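Local coordinates for secondary thiamine-phosphate synthase enzyme (Thermus thermophilus, PDB 2CU5), which is of unproven function but probably acts as a secondary thiamine-phosphate synthase of the UPF0047 (YjbQ) family, at residues C43-Q48 and V111-F116; L7-P12 and R122-R127; E49-T54 and G106-V111; A25-H30 and L96-G101. All blocks are in the same frame, centred on the assembly; numbering follows the deposited sequence.

Contact 1 (C43-Q48 and V111-F116); sequences CGLTVQ and VFLAEF
Gly44 and Ala114 exchange two backbone hydrogen bonds where strand 43-48 runs antiparallel to strand 110-115, the middle strand of a three-stranded sheet. Ala114 N gives to Gly44 O at 2.7 Å, and Gly44 N gives to Ala114 O at 2.8 Å. Thr46 and Phe112 make the next hydrogen-bonded pair: the bond from Phe112 N to Thr46 O (2.9 Å) is close to straight, 169° at the hydrogen, while Thr46 N gives to Phe112 O at 3.1 Å. Leu45 CA adds a CA-H...O contact to Phe112 O. Beyond the pair, Cys43 O is bonded to Ser87 OG and Val111 N to Thr20 OG1.

On the face with Thr46 and Ala114, Phe112 carries CG beside its own backbone N (chi1 -69°), and its ring turns an edge to the chain, with CE2 3.5 Å from Gln48 O. Its CB also meets Thr46 CG2 at 4.0 Å. Trimming Phe112 to an alanine would probably open a gap beside Gln48, where the ring edge now meets its carbonyl. The other face of the sheet brings Cys43 CB against Leu113 CD2 at 4.0 Å.

The polar ends of Gln48 and Glu115 find their partners beyond this pair: Gln48 bonds His84 and Thr41 of the second subunit, and Glu115 bonds Thr11, Arg122 and Asp117. Backbone groups thus join the two buried strands, leaving Gln48 to tie them to the trimer and Glu115 to the neighbouring sheet.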
loop_
_atom_site.group_PDB
_atom_site.type_symbol
_atom_site.label_atom_id
_atom_site.label_comp_id
_atom_site.label_asym_id
_atom_site.label_seq_id
_atom_site.Cartn_x
_atom_site.Cartn_y
_atom_site.Cartn_z
ATOM N N CYS A 43 7.892 0.464 -10.896
ATOM C CA CYS A 43 7.316 -0.877 -10.852
ATOM C C CYS A 43 6.810 -1.055 -9.422
ATOM O O CYS A 43 7.102 -0.231 -8.553
ATOM C CB CYS A 43 8.348 -1.958 -11.213
ATOM S SG CYS A 43 9.691 -2.206 -10.031
ATOM N N GLY A 44 6.031 -2.102 -9.174
ATOM C CA GLY A 44 5.521 -2.308 -7.829
ATOM C C GLY A 44 5.380 -3.767 -7.444
ATOM O O GLY A 44 5.715 -4.661 -8.217
ATOM N N LEU A 45 4.896 -4.000 -6.228
ATOM C CA LEU A 45 4.677 -5.351 -5.721
ATOM C C LEU A 45 3.232 -5.436 -5.266
ATOM O O LEU A 45 2.732 -4.530 -4.603
ATOM C CB LEU A 45 5.592 -5.648 -4.532
ATOM C CG LEU A 45 7.081 -5.816 -4.826
ATOM C CD1 LEU A 45 7.850 -5.896 -3.515
ATOM C CD2 LEU A 45 7.294 -7.068 -5.676
ATOM N N THR A 46 2.563 -6.526 -5.615
ATOM C CA THR A 46 1.175 -6.691 -5.232
ATOM C C THR A 46 0.841 -8.163 -5.095
ATOM O O THR A 46 1.548 -9.032 -5.622
ATOM C CB THR A 46 0.224 -6.065 -6.296
ATOM O OG1 THR A 46 -1.130 -6.121 -5.832
ATOM C CG2 THR A 46 0.319 -6.822 -7.609
ATOM N N VAL A 47 -0.224 -8.438 -4.354
ATOM C CA VAL A 47 -0.705 -9.799 -4.189
ATOM C C VAL A 47 -2.056 -9.809 -4.898
ATOM O O VAL A 47 -2.970 -9.084 -4.509
ATOM C CB VAL A 47 -0.918 -10.171 -2.706
ATOM C CG1 VAL A 47 -1.559 -11.546 -2.620
ATOM C CG2 VAL A 47 0.420 -10.163 -1.957
ATOM N N GLN A 48 -2.176 -10.614 -5.945
ATOM C CA GLN A 48 -3.418 -10.681 -6.699
ATOM C C GLN A 48 -3.674 -12.056 -7.295
ATOM O O GLN A 48 -2.952 -13.010 -7.010
ATOM C CB GLN A 48 -3.418 -9.616 -7.801
ATOM C CG GLN A 48 -4.210 -8.367 -7.432
ATOM C CD GLN A 48 -5.664 -8.690 -7.156
ATOM O OE1 GLN A 48 -6.291 -9.444 -7.899
ATOM N NE2 GLN A 48 -6.212 -8.117 -6.093
ATOM N N VAL A 111 2.075 -13.786 -5.676
ATOM C CA VAL A 111 2.867 -12.575 -5.497
ATOM C C VAL A 111 3.373 -12.106 -6.854
ATOM O O VAL A 111 4.007 -12.869 -7.584
ATOM C CB VAL A 111 4.068 -12.826 -4.556
ATOM C CG1 VAL A 111 4.850 -11.541 -4.349
ATOM C CG2 VAL A 111 3.568 -13.362 -3.232
ATOM N N PHE A 112 3.085 -10.850 -7.191
ATOM C CA PHE A 112 3.481 -10.294 -8.479
ATOM C C PHE A 112 4.387 -9.081 -8.431
ATOM O O PHE A 112 4.261 -8.219 -7.559
ATOM C CB PHE A 112 2.247 -9.876 -9.286
ATOM C CG PHE A 112 1.402 -11.013 -9.757
ATOM C CD1 PHE A 112 1.786 -11.776 -10.857
ATOM C CD2 PHE A 112 0.207 -11.313 -9.115
ATOM C CE1 PHE A 112 0.983 -12.826 -11.314
ATOM C CE2 PHE A 112 -0.596 -12.352 -9.557
ATOM C CZ PHE A 112 -0.209 -13.113 -10.662
ATOM N N LEU A 113 5.311 -9.029 -9.383
ATOM C CA LEU A 113 6.162 -7.866 -9.529
ATOM C C LEU A 113 5.410 -7.143 -10.648
ATOM O O LEU A 113 5.352 -7.624 -11.775
ATOM C CB LEU A 113 7.566 -8.243 -10.004
ATOM C CG LEU A 113 8.574 -7.083 -9.964
ATOM C CD1 LEU A 113 9.949 -7.598 -10.353
ATOM C CD2 LEU A 113 8.141 -5.961 -10.904
ATOM N N ALA A 114 4.811 -6.004 -10.329
ATOM C CA ALA A 114 4.051 -5.248 -11.315
ATOM C C ALA A 114 4.949 -4.292 -12.087
ATOM O O ALA A 114 5.297 -3.229 -11.588
ATOM C CB ALA A 114 2.930 -4.475 -10.611
ATOM N N GLU A 115 5.312 -4.673 -13.309
ATOM C CA GLU A 115 6.172 -3.843 -14.150
ATOM C C GLU A 115 5.361 -2.856 -14.986
ATOM O O GLU A 115 4.482 -3.260 -15.742
ATOM C CB GLU A 115 7.002 -4.715 -15.095
ATOM C CG GLU A 115 7.888 -3.901 -16.024
ATOM C CD GLU A 115 8.911 -3.074 -15.267
ATOM O OE1 GLU A 115 10.026 -3.586 -15.019
ATOM O OE2 GLU A 115 8.600 -1.915 -14.906
ATOM N N PHE A 116 5.678 -1.570 -14.862
ATOM C CA PHE A 116 4.972 -0.537 -15.617
ATOM C C PHE A 116 5.892 0.201 -16.590
ATOM O O PHE A 116 5.428 1.023 -17.379
ATOM C CB PHE A 116 4.335 0.474 -14.659
ATOM C CG PHE A 116 3.479 -0.154 -13.593
ATOM C CD1 PHE A 116 2.369 -0.919 -13.934
ATOM C CD2 PHE A 116 3.781 0.028 -12.245
ATOM C CE1 PHE A 116 1.565 -1.493 -12.950
ATOM C CE2 PHE A 116 2.986 -0.541 -11.251
ATOM C CZ PHE A 116 1.878 -1.302 -11.605
#

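Contact 2 (L7-P12 and R122-R127); sequences LEVPTP and REVWVR
An edge pairing of the five-stranded antiparallel sheet begins with Leu7 and Val124: strand 5-11, outermost within the chain, runs along strand 120-128. Leu7 N gives to Val124 O at 2.9 Å, and Val124 N answers to Leu7 O. The same exchange follows between Val9 and Arg122, where Val9 N lies 2.7 Å from Arg122 O and Arg122 N returns a bond to Val9 O.

Apolar branches meet on the face turned to strand 110-115. Leu7 CD1 slants across Val126 CG2 at 3.6 Å, and Val9 CG2 meets Val124 CG2 at 4.0 Å; Leu113 packs against Val9 and Val124. Next to them Thr11 and Arg122 cross at about a right angle, the methyl CG2 of Thr11 lying 3.9 Å from Arg122 CG. Arg122 bends at chi2 (-68°) beyond that methylene, and its guanidinium finds partners in Glu115 through NE and Thr42 through NH1. Thr11 OG1 bonds Glu115 as well.

Glu8 and Glu123 form the non-hydrogen-bonded pair on the opposite face, with 5.0 Å between Glu8 OE2 and Glu123 OE2. Glu123 is also paired with Arg6, which would probably ease the repulsion between these like charges. Attraction across the strands comes from the four backbone bonds and the apolar face, while the charge of the buried Arg122 is probably balanced by its salt bridge to Glu115.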
loop_
_atom_site.group_PDB
_atom_site.type_symbol
_atom_site.label_atom_id
_atom_site.label_comp_id
_atom_site.label_asym_id
_atom_site.label_seq_id
_atom_site.Cartn_x
_atom_site.Cartn_y
_atom_site.Cartn_z
ATOM N N LEU A 7 16.989 -10.869 -5.397
ATOM C CA LEU A 7 16.474 -11.599 -6.539
ATOM C C LEU A 7 16.520 -10.622 -7.708
ATOM O O LEU A 7 16.369 -9.417 -7.516
ATOM C CB LEU A 7 15.024 -12.038 -6.292
ATOM C CG LEU A 7 14.751 -12.906 -5.059
ATOM C CD1 LEU A 7 13.258 -13.167 -4.934
ATOM C CD2 LEU A 7 15.512 -14.210 -5.171
ATOM N N GLU A 8 16.753 -11.137 -8.906
ATOM C CA GLU A 8 16.797 -10.297 -10.099
ATOM C C GLU A 8 15.746 -10.899 -11.024
ATOM O O GLU A 8 15.841 -12.055 -11.423
ATOM C CB GLU A 8 18.209 -10.318 -10.697
ATOM C CG GLU A 8 19.275 -10.179 -9.606
ATOM C CD GLU A 8 20.620 -9.686 -10.104
ATOM O OE1 GLU A 8 21.112 -10.203 -11.130
ATOM O OE2 GLU A 8 21.193 -8.783 -9.453
ATOM N N VAL A 9 14.735 -10.100 -11.345
ATOM C CA VAL A 9 13.608 -10.561 -12.144
ATOM C C VAL A 9 13.427 -9.914 -13.511
ATOM O O VAL A 9 13.241 -8.705 -13.606
ATOM C CB VAL A 9 12.294 -10.350 -11.345
ATOM C CG1 VAL A 9 11.135 -11.027 -12.041
ATOM C CG2 VAL A 9 12.457 -10.887 -9.927
ATOM N N PRO A 10 13.489 -10.711 -14.590
ATOM C CA PRO A 10 13.306 -10.124 -15.922
ATOM C C PRO A 10 11.836 -9.716 -16.066
ATOM O O PRO A 10 10.941 -10.448 -15.638
ATOM C CB PRO A 10 13.675 -11.271 -16.861
ATOM C CG PRO A 10 14.662 -12.072 -16.051
ATOM C CD PRO A 10 14.010 -12.087 -14.692
ATOM N N THR A 11 11.590 -8.556 -16.664
ATOM C CA THR A 11 10.222 -8.076 -16.844
ATOM C C THR A 11 9.956 -7.628 -18.276
ATOM O O THR A 11 10.874 -7.233 -18.992
ATOM C CB THR A 11 9.932 -6.881 -15.921
ATOM O OG1 THR A 11 10.831 -5.812 -16.235
ATOM C CG2 THR A 11 10.117 -7.278 -14.460
ATOM N N PRO A 12 8.692 -7.707 -18.719
ATOM C CA PRO A 12 8.319 -7.291 -20.076
ATOM C C PRO A 12 8.096 -5.780 -20.073
ATOM O O PRO A 12 8.319 -5.129 -19.056
ATOM C CB PRO A 12 7.031 -8.063 -20.321
ATOM C CG PRO A 12 6.393 -8.049 -18.966
ATOM C CD PRO A 12 7.564 -8.383 -18.052
ATOM N N ARG A 122 14.624 -6.268 -12.948
ATOM C CA ARG A 122 14.401 -5.603 -11.673
ATOM C C ARG A 122 14.992 -6.376 -10.513
ATOM O O ARG A 122 15.274 -7.561 -10.626
ATOM C CB ARG A 122 12.903 -5.453 -11.428
ATOM C CG ARG A 122 12.174 -4.658 -12.487
ATOM C CD ARG A 122 12.599 -3.205 -12.433
ATOM N NE ARG A 122 11.610 -2.349 -13.076
ATOM C CZ ARG A 122 11.647 -1.022 -13.065
ATOM N NH1 ARG A 122 10.692 -0.334 -13.678
ATOM N NH2 ARG A 122 12.631 -0.384 -12.446
ATOM N N GLU A 123 15.165 -5.678 -9.397
ATOM C CA GLU A 123 15.672 -6.284 -8.175
ATOM C C GLU A 123 14.511 -6.384 -7.196
ATOM O O GLU A 123 13.646 -5.510 -7.150
ATOM C CB GLU A 123 16.758 -5.414 -7.538
ATOM C CG GLU A 123 18.146 -5.571 -8.126
ATOM C CD GLU A 123 19.185 -4.780 -7.348
ATOM O OE1 GLU A 123 19.111 -4.765 -6.100
ATOM O OE2 GLU A 123 20.082 -4.177 -7.980
ATOM N N VAL A 124 14.490 -7.465 -6.430
ATOM C CA VAL A 124 13.487 -7.665 -5.405
ATOM C C VAL A 124 14.273 -8.160 -4.199
ATOM O O VAL A 124 14.945 -9.190 -4.274
ATOM C CB VAL A 124 12.444 -8.725 -5.804
ATOM C CG1 VAL A 124 11.506 -8.981 -4.635
ATOM C CG2 VAL A 124 11.648 -8.251 -7.022
ATOM N N TRP A 125 14.218 -7.413 -3.105
ATOM C CA TRP A 125 14.936 -7.800 -1.897
ATOM C C TRP A 125 14.046 -8.635 -0.992
ATOM O O TRP A 125 12.859 -8.351 -0.838
ATOM C CB TRP A 125 15.424 -6.563 -1.149
ATOM C CG TRP A 125 16.343 -5.699 -1.960
ATOM C CD1 TRP A 125 17.014 -6.051 -3.099
ATOM C CD2 TRP A 125 16.720 -4.347 -1.673
ATOM N NE1 TRP A 125 17.787 -5.000 -3.537
ATOM C CE2 TRP A 125 17.627 -3.943 -2.679
ATOM C CE3 TRP A 125 16.381 -3.437 -0.660
ATOM C CZ2 TRP A 125 18.201 -2.665 -2.705
ATOM C CZ3 TRP A 125 16.951 -2.167 -0.685
ATOM C CH2 TRP A 125 17.852 -1.795 -1.703
ATOM N N VAL A 126 14.626 -9.671 -0.394
ATOM C CA VAL A 126 13.878 -10.560 0.478
ATOM C C VAL A 126 14.548 -10.617 1.844
ATOM O O VAL A 126 15.735 -10.916 1.949
ATOM C CB VAL A 126 13.817 -11.985 -0.105
ATOM C CG1 VAL A 126 12.915 -12.857 0.752
ATOM C CG2 VAL A 126 13.324 -11.943 -1.547
ATOM N N ARG A 127 13.773 -10.321 2.879
ATOM C CA ARG A 127 14.263 -10.333 4.246
ATOM C C ARG A 127 13.363 -11.192 5.118
ATOM O O ARG A 127 12.146 -11.009 5.137
ATOM C CB ARG A 127 14.295 -8.909 4.797
ATOM C CG ARG A 127 14.484 -8.816 6.301
ATOM C CD ARG A 127 15.867 -9.259 6.733
ATOM N NE ARG A 127 16.340 -8.416 7.825
ATOM C CZ ARG A 127 15.830 -8.415 9.051
ATOM N NH1 ARG A 127 14.830 -9.227 9.363
ATOM N NH2 ARG A 127 16.308 -7.580 9.960
#

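Contact 3 (E49-T54 and G106-V111); sequences EGADPT and GRWQQV
This is a surface contact of two loops, in which Ala51 and Glu49 meet Trp108 just past the ends of the strand pair 43-48 and 110-115. One loop leads into helix 53-66; the other contains a type I turn, Gly106 to Gln109, with Trp108 as its third residue. The methyl of Ala51 sits at the edge of the indole, in its plane, with CB 3.5 Å from Trp108 CE3. Glu49 lies side by side with Trp108, pointing the same way, and its CG is 3.9 Å from Trp108 CB. This follows from an extended Glu49 chain whose CG stands opposite the backbone N (chi1 -167°). The carboxylate plane is turned 48° from the ring. Trp108 O also takes a short CA-H contact from Glu49 CA, at 3.1 Å.

Stronger bonds stay within each loop. Gly106 N gives to Gln109 OE1 at 2.7 Å, closing the turn with a side-chain bond back to its first residue. Gln110 NE2 gives to Gln109 O, while Gln110 OE1 accepts from Asn18 ND2. In the other loop Asp52 is the N-cap of helix 53-66: its OD1 accepts both Thr54 N (3.0 Å) and Thr54 OG1 from one face of the carboxylate plane. Asp52 OD2 bonds His76 of the second subunit, and Gln109 NE2 bonds Val38 O of that same subunit.

The loops therefore touch each other by van der Waals and weak CH...O contacts. Each is shaped by its own side-chain-to-backbone bonds, and firm polar links lead across to the neighbouring subunit.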
loop_
_atom_site.group_PDB
_atom_site.type_symbol
_atom_site.label_atom_id
_atom_site.label_comp_id
_atom_site.label_asym_id
_atom_site.label_seq_id
_atom_site.Cartn_x
_atom_site.Cartn_y
_atom_site.Cartn_z
ATOM N N GLU A 49 -4.706 -12.159 -8.125
ATOM C CA GLU A 49 -5.058 -13.437 -8.725
ATOM C C GLU A 49 -4.363 -13.714 -10.053
ATOM O O GLU A 49 -4.343 -12.865 -10.949
ATOM C CB GLU A 49 -6.571 -13.524 -8.932
ATOM C CG GLU A 49 -7.036 -14.932 -9.253
ATOM C CD GLU A 49 -8.463 -14.996 -9.738
ATOM O OE1 GLU A 49 -9.331 -14.296 -9.173
ATOM O OE2 GLU A 49 -8.718 -15.765 -10.684
ATOM N N GLY A 50 -3.803 -14.912 -10.175
ATOM C CA GLY A 50 -3.138 -15.299 -11.403
ATOM C C GLY A 50 -3.868 -16.432 -12.105
ATOM O O GLY A 50 -3.711 -16.621 -13.313
ATOM N N ALA A 51 -4.674 -17.181 -11.356
ATOM C CA ALA A 51 -5.409 -18.317 -11.918
ATOM C C ALA A 51 -6.133 -17.945 -13.206
ATOM O O ALA A 51 -6.089 -18.687 -14.186
ATOM C CB ALA A 51 -6.391 -18.862 -10.902
ATOM N N ASP A 52 -6.815 -16.805 -13.200
ATOM C CA ASP A 52 -7.503 -16.344 -14.401
ATOM C C ASP A 52 -6.650 -15.222 -14.989
ATOM O O ASP A 52 -6.523 -14.153 -14.393
ATOM C CB ASP A 52 -8.896 -15.817 -14.064
ATOM C CG ASP A 52 -9.660 -15.382 -15.298
ATOM O OD1 ASP A 52 -9.025 -15.249 -16.368
ATOM O OD2 ASP A 52 -10.888 -15.165 -15.198
ATOM N N PRO A 53 -6.056 -15.453 -16.172
ATOM C CA PRO A 53 -5.203 -14.472 -16.853
ATOM C C PRO A 53 -5.858 -13.115 -17.109
ATOM O O PRO A 53 -5.178 -12.093 -17.183
ATOM C CB PRO A 53 -4.844 -15.175 -18.168
ATOM C CG PRO A 53 -4.946 -16.621 -17.831
ATOM C CD PRO A 53 -6.188 -16.674 -16.985
ATOM N N THR A 54 -7.179 -13.110 -17.245
ATOM C CA THR A 54 -7.897 -11.872 -17.523
ATOM C C THR A 54 -7.899 -10.883 -16.363
ATOM O O THR A 54 -8.072 -9.682 -16.574
ATOM C CB THR A 54 -9.349 -12.160 -17.965
ATOM O OG1 THR A 54 -10.058 -12.838 -16.921
ATOM C CG2 THR A 54 -9.343 -13.032 -19.216
ATOM N N GLY A 106 -3.949 -16.965 0.152
ATOM C CA GLY A 106 -5.314 -17.389 -0.084
ATOM C C GLY A 106 -5.344 -18.297 -1.298
ATOM O O GLY A 106 -4.366 -18.385 -2.045
ATOM N N ARG A 107 -6.469 -18.967 -1.504
ATOM C CA ARG A 107 -6.619 -19.893 -2.616
ATOM C C ARG A 107 -6.425 -19.274 -4.002
ATOM O O ARG A 107 -6.062 -19.974 -4.948
ATOM C CB ARG A 107 -7.994 -20.568 -2.538
ATOM C CG ARG A 107 -8.233 -21.581 -3.635
ATOM C CD ARG A 107 -9.676 -22.058 -3.678
ATOM N NE ARG A 107 -10.058 -22.824 -2.496
ATOM C CZ ARG A 107 -11.192 -23.510 -2.396
ATOM N NH1 ARG A 107 -12.050 -23.524 -3.409
ATOM N NH2 ARG A 107 -11.474 -24.181 -1.285
ATOM N N TRP A 108 -6.657 -17.971 -4.131
ATOM C CA TRP A 108 -6.505 -17.312 -5.428
ATOM C C TRP A 108 -5.455 -16.212 -5.442
ATOM O O TRP A 108 -5.533 -15.293 -6.259
ATOM C CB TRP A 108 -7.840 -16.723 -5.879
ATOM C CG TRP A 108 -8.942 -17.723 -5.897
ATOM C CD1 TRP A 108 -9.896 -17.910 -4.939
ATOM C CD2 TRP A 108 -9.184 -18.709 -6.906
ATOM N NE1 TRP A 108 -10.720 -18.954 -5.289
ATOM C CE2 TRP A 108 -10.305 -19.463 -6.492
ATOM C CE3 TRP A 108 -8.562 -19.030 -8.119
ATOM C CZ2 TRP A 108 -10.818 -20.522 -7.252
ATOM C CZ3 TRP A 108 -9.075 -20.084 -8.876
ATOM C CH2 TRP A 108 -10.193 -20.816 -8.436
ATOM N N GLN A 109 -4.473 -16.306 -4.550
ATOM C CA GLN A 109 -3.428 -15.290 -4.470
ATOM C C GLN A 109 -2.055 -15.750 -4.936
ATOM O O GLN A 109 -1.662 -16.896 -4.726
ATOM C CB GLN A 109 -3.283 -14.773 -3.036
ATOM C CG GLN A 109 -4.462 -13.993 -2.482
ATOM C CD GLN A 109 -4.196 -13.541 -1.058
ATOM O OE1 GLN A 109 -3.785 -14.342 -0.217
ATOM N NE2 GLN A 109 -4.424 -12.259 -0.778
ATOM N N GLN A 110 -1.336 -14.827 -5.566
ATOM C CA GLN A 110 0.020 -15.048 -6.051
ATOM C C GLN A 110 0.760 -13.723 -5.863
ATOM O O GLN A 110 0.140 -12.654 -5.868
ATOM C CB GLN A 110 0.014 -15.442 -7.534
ATOM C CG GLN A 110 -0.508 -16.844 -7.807
ATOM C CD GLN A 110 0.468 -17.929 -7.383
ATOM O OE1 GLN A 110 1.415 -18.241 -8.101
ATOM N NE2 GLN A 110 0.248 -18.500 -6.201
ATOM N N VAL A 111 2.075 -13.786 -5.676
ATOM C CA VAL A 111 2.867 -12.575 -5.497
ATOM C C VAL A 111 3.373 -12.106 -6.854
ATOM O O VAL A 111 4.007 -12.869 -7.584
ATOM C CB VAL A 111 4.068 -12.826 -4.556
ATOM C CG1 VAL A 111 4.850 -11.541 -4.349
ATOM C CG2 VAL A 111 3.568 -13.362 -3.232
#

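Contact 4 (A25-H30 and L96-G101); sequences AALSGH and LLAEKG
Leu27 lays its side chain against Ala98 and Gly101, bringing a type I' turn, Leu27 to His30, against the hairpin that joins strands 93-99 and 102-103. The turn follows helix 20-25 and leads into strand 32-37. With CG opposite its carbonyl carbon (chi1 -57°) and an extended chi2, Leu27 aims the CD1 branch at the hairpin: CD1 lies 3.9 Å from Ala98 CB and 3.6 Å from Gly101 O. Ala98 points its methyl toward the turn, so leucine branch and alanine methyl meet directly, and the same methyl comes near His30 O. Val34 packs on both side chains, and Leu128 of strand 120-128 also touches Leu27, which extends this small apolar patch into the sheet.

His30 is oriented the other way. Its CB leaves the hairpin behind, and with CG opposite the backbone N (chi1 173°) the imidazole reaches toward the sheet, where it touches Leu128 and NE2 makes a weak bond to Leu33 O. What His30 offers the hairpin is its carbonyl: Gly101 N gives to His30 O at 2.8 Å, nearly straight at 169°. The CB of Lys100, too, points away from the turn, and its CA-H contacts Gly29 O.

Between the two turns the main chains come very close, for the CA atoms of Gly29 and Gly101 are 3.4 Å apart and neither carries a side chain to hold them off. Beside them a water accepts from Gly29 N at 2.9 Å and donates, weakly, to Gly101 O.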
loop_
_atom_site.group_PDB
_atom_site.type_symbol
_atom_site.label_atom_id
_atom_site.label_comp_id
_atom_site.label_asym_id
_atom_site.label_seq_id
_atom_site.Cartn_x
_atom_site.Cartn_y
_atom_site.Cartn_z
ATOM N N ALA A 25 11.899 -19.793 -3.102
ATOM C CA ALA A 25 13.193 -20.439 -3.272
ATOM C C ALA A 25 14.267 -19.726 -2.461
ATOM O O ALA A 25 15.304 -20.311 -2.146
ATOM C CB ALA A 25 13.579 -20.468 -4.751
ATOM N N ALA A 26 14.022 -18.465 -2.115
ATOM C CA ALA A 26 14.990 -17.698 -1.340
ATOM C C ALA A 26 14.768 -17.823 0.166
ATOM O O ALA A 26 15.577 -17.339 0.958
ATOM C CB ALA A 26 14.940 -16.229 -1.748
ATOM N N LEU A 27 13.687 -18.492 0.556
ATOM C CA LEU A 27 13.350 -18.644 1.968
ATOM C C LEU A 27 14.106 -19.716 2.746
ATOM O O LEU A 27 14.124 -19.683 3.978
ATOM C CB LEU A 27 11.851 -18.901 2.114
ATOM C CG LEU A 27 10.959 -17.823 1.496
ATOM C CD1 LEU A 27 9.497 -18.170 1.735
ATOM C CD2 LEU A 27 11.301 -16.472 2.104
ATOM N N SER A 28 14.713 -20.666 2.043
ATOM C CA SER A 28 15.450 -21.746 2.704
ATOM C C SER A 28 14.630 -22.397 3.822
ATOM O O SER A 28 15.118 -22.575 4.937
ATOM C CB SER A 28 16.768 -21.213 3.280
ATOM O OG SER A 28 17.630 -20.757 2.250
ATOM N N GLY A 29 13.382 -22.741 3.521
ATOM C CA GLY A 29 12.526 -23.382 4.507
ATOM C C GLY A 29 12.134 -22.548 5.717
ATOM O O GLY A 29 11.671 -23.086 6.721
ATOM N N HIS A 30 12.308 -21.236 5.629
ATOM C CA HIS A 30 11.965 -20.341 6.734
ATOM C C HIS A 30 10.489 -20.394 7.135
ATOM O O HIS A 30 9.611 -20.629 6.304
ATOM C CB HIS A 30 12.314 -18.896 6.355
ATOM C CG HIS A 30 11.857 -17.873 7.355
ATOM N ND1 HIS A 30 12.440 -17.732 8.597
ATOM C CD2 HIS A 30 10.877 -16.939 7.294
ATOM C CE1 HIS A 30 11.839 -16.756 9.256
ATOM N NE2 HIS A 30 10.887 -16.258 8.487
ATOM N N LEU A 96 4.662 -10.845 4.102
ATOM C CA LEU A 96 3.870 -12.063 4.003
ATOM C C LEU A 96 4.313 -13.163 4.961
ATOM O O LEU A 96 5.459 -13.192 5.406
ATOM C CB LEU A 96 3.948 -12.593 2.569
ATOM C CG LEU A 96 3.536 -11.610 1.464
ATOM C CD1 LEU A 96 4.153 -12.018 0.136
ATOM C CD2 LEU A 96 2.014 -11.562 1.375
ATOM N N LEU A 97 3.385 -14.068 5.254
ATOM C CA LEU A 97 3.635 -15.204 6.139
ATOM C C LEU A 97 4.194 -16.371 5.338
ATOM O O LEU A 97 3.767 -16.621 4.209
ATOM C CB LEU A 97 2.331 -15.663 6.790
ATOM C CG LEU A 97 1.607 -14.698 7.722
ATOM C CD1 LEU A 97 0.184 -15.193 7.975
ATOM C CD2 LEU A 97 2.382 -14.584 9.013
ATOM N N ALA A 98 5.143 -17.086 5.928
ATOM C CA ALA A 98 5.738 -18.243 5.283
ATOM C C ALA A 98 5.781 -19.389 6.286
ATOM O O ALA A 98 5.938 -19.172 7.485
ATOM C CB ALA A 98 7.150 -17.919 4.799
ATOM N N GLU A 99 5.620 -20.607 5.789
ATOM C CA GLU A 99 5.672 -21.781 6.642
ATOM C C GLU A 99 6.551 -22.814 5.963
ATOM O O GLU A 99 6.218 -23.320 4.892
ATOM C CB GLU A 99 4.272 -22.349 6.864
ATOM C CG GLU A 99 4.252 -23.607 7.721
ATOM C CD GLU A 99 2.845 -24.095 8.000
ATOM O OE1 GLU A 99 2.097 -23.384 8.705
ATOM O OE2 GLU A 99 2.481 -25.186 7.509
ATOM N N LYS A 100 7.688 -23.102 6.587
ATOM C CA LYS A 100 8.632 -24.073 6.060
ATOM C C LYS A 100 8.999 -23.823 4.598
ATOM O O LYS A 100 8.982 -24.734 3.769
ATOM C CB LYS A 100 8.064 -25.483 6.251
ATOM C CG LYS A 100 7.817 -25.803 7.723
ATOM C CD LYS A 100 7.104 -27.129 7.941
ATOM C CE LYS A 100 6.848 -27.355 9.430
ATOM N NZ LYS A 100 6.087 -28.607 9.703
ATOM N N GLY A 101 9.333 -22.573 4.292
ATOM C CA GLY A 101 9.735 -22.217 2.944
ATOM C C GLY A 101 8.630 -21.928 1.952
ATOM O O GLY A 101 8.913 -21.632 0.793
HETATM O O HOH W 1 12.242 -22.442 0.830
#

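Overall arrangement
Contacts 1 and 2 belong to two sheets packed on each other, their centres 11 Å apart. Glu115 OE1 of contact 1 joins them, 2.8 Å from Arg122 NE of contact 2. Contact 3 continues the strand pair of contact 1 to the surface, 12 Å between centres: they share Val111, and Gln48 O lies 2.8 Å from Gln110 N. Contact 4 reaches the same sheet as contact 2 through strand 93-99; their centres are about 17 Å apart, yet Leu7 CD2 meets Ala26 CB at 4.0 Å. It meets the core where Leu96 CD1 packs 3.7 Å from Val111 CG2. Contacts 2 and 3 do not touch, their nearest atoms being about 7 Å apart. Contacts 1, 3 and 4 all reach the second subunit.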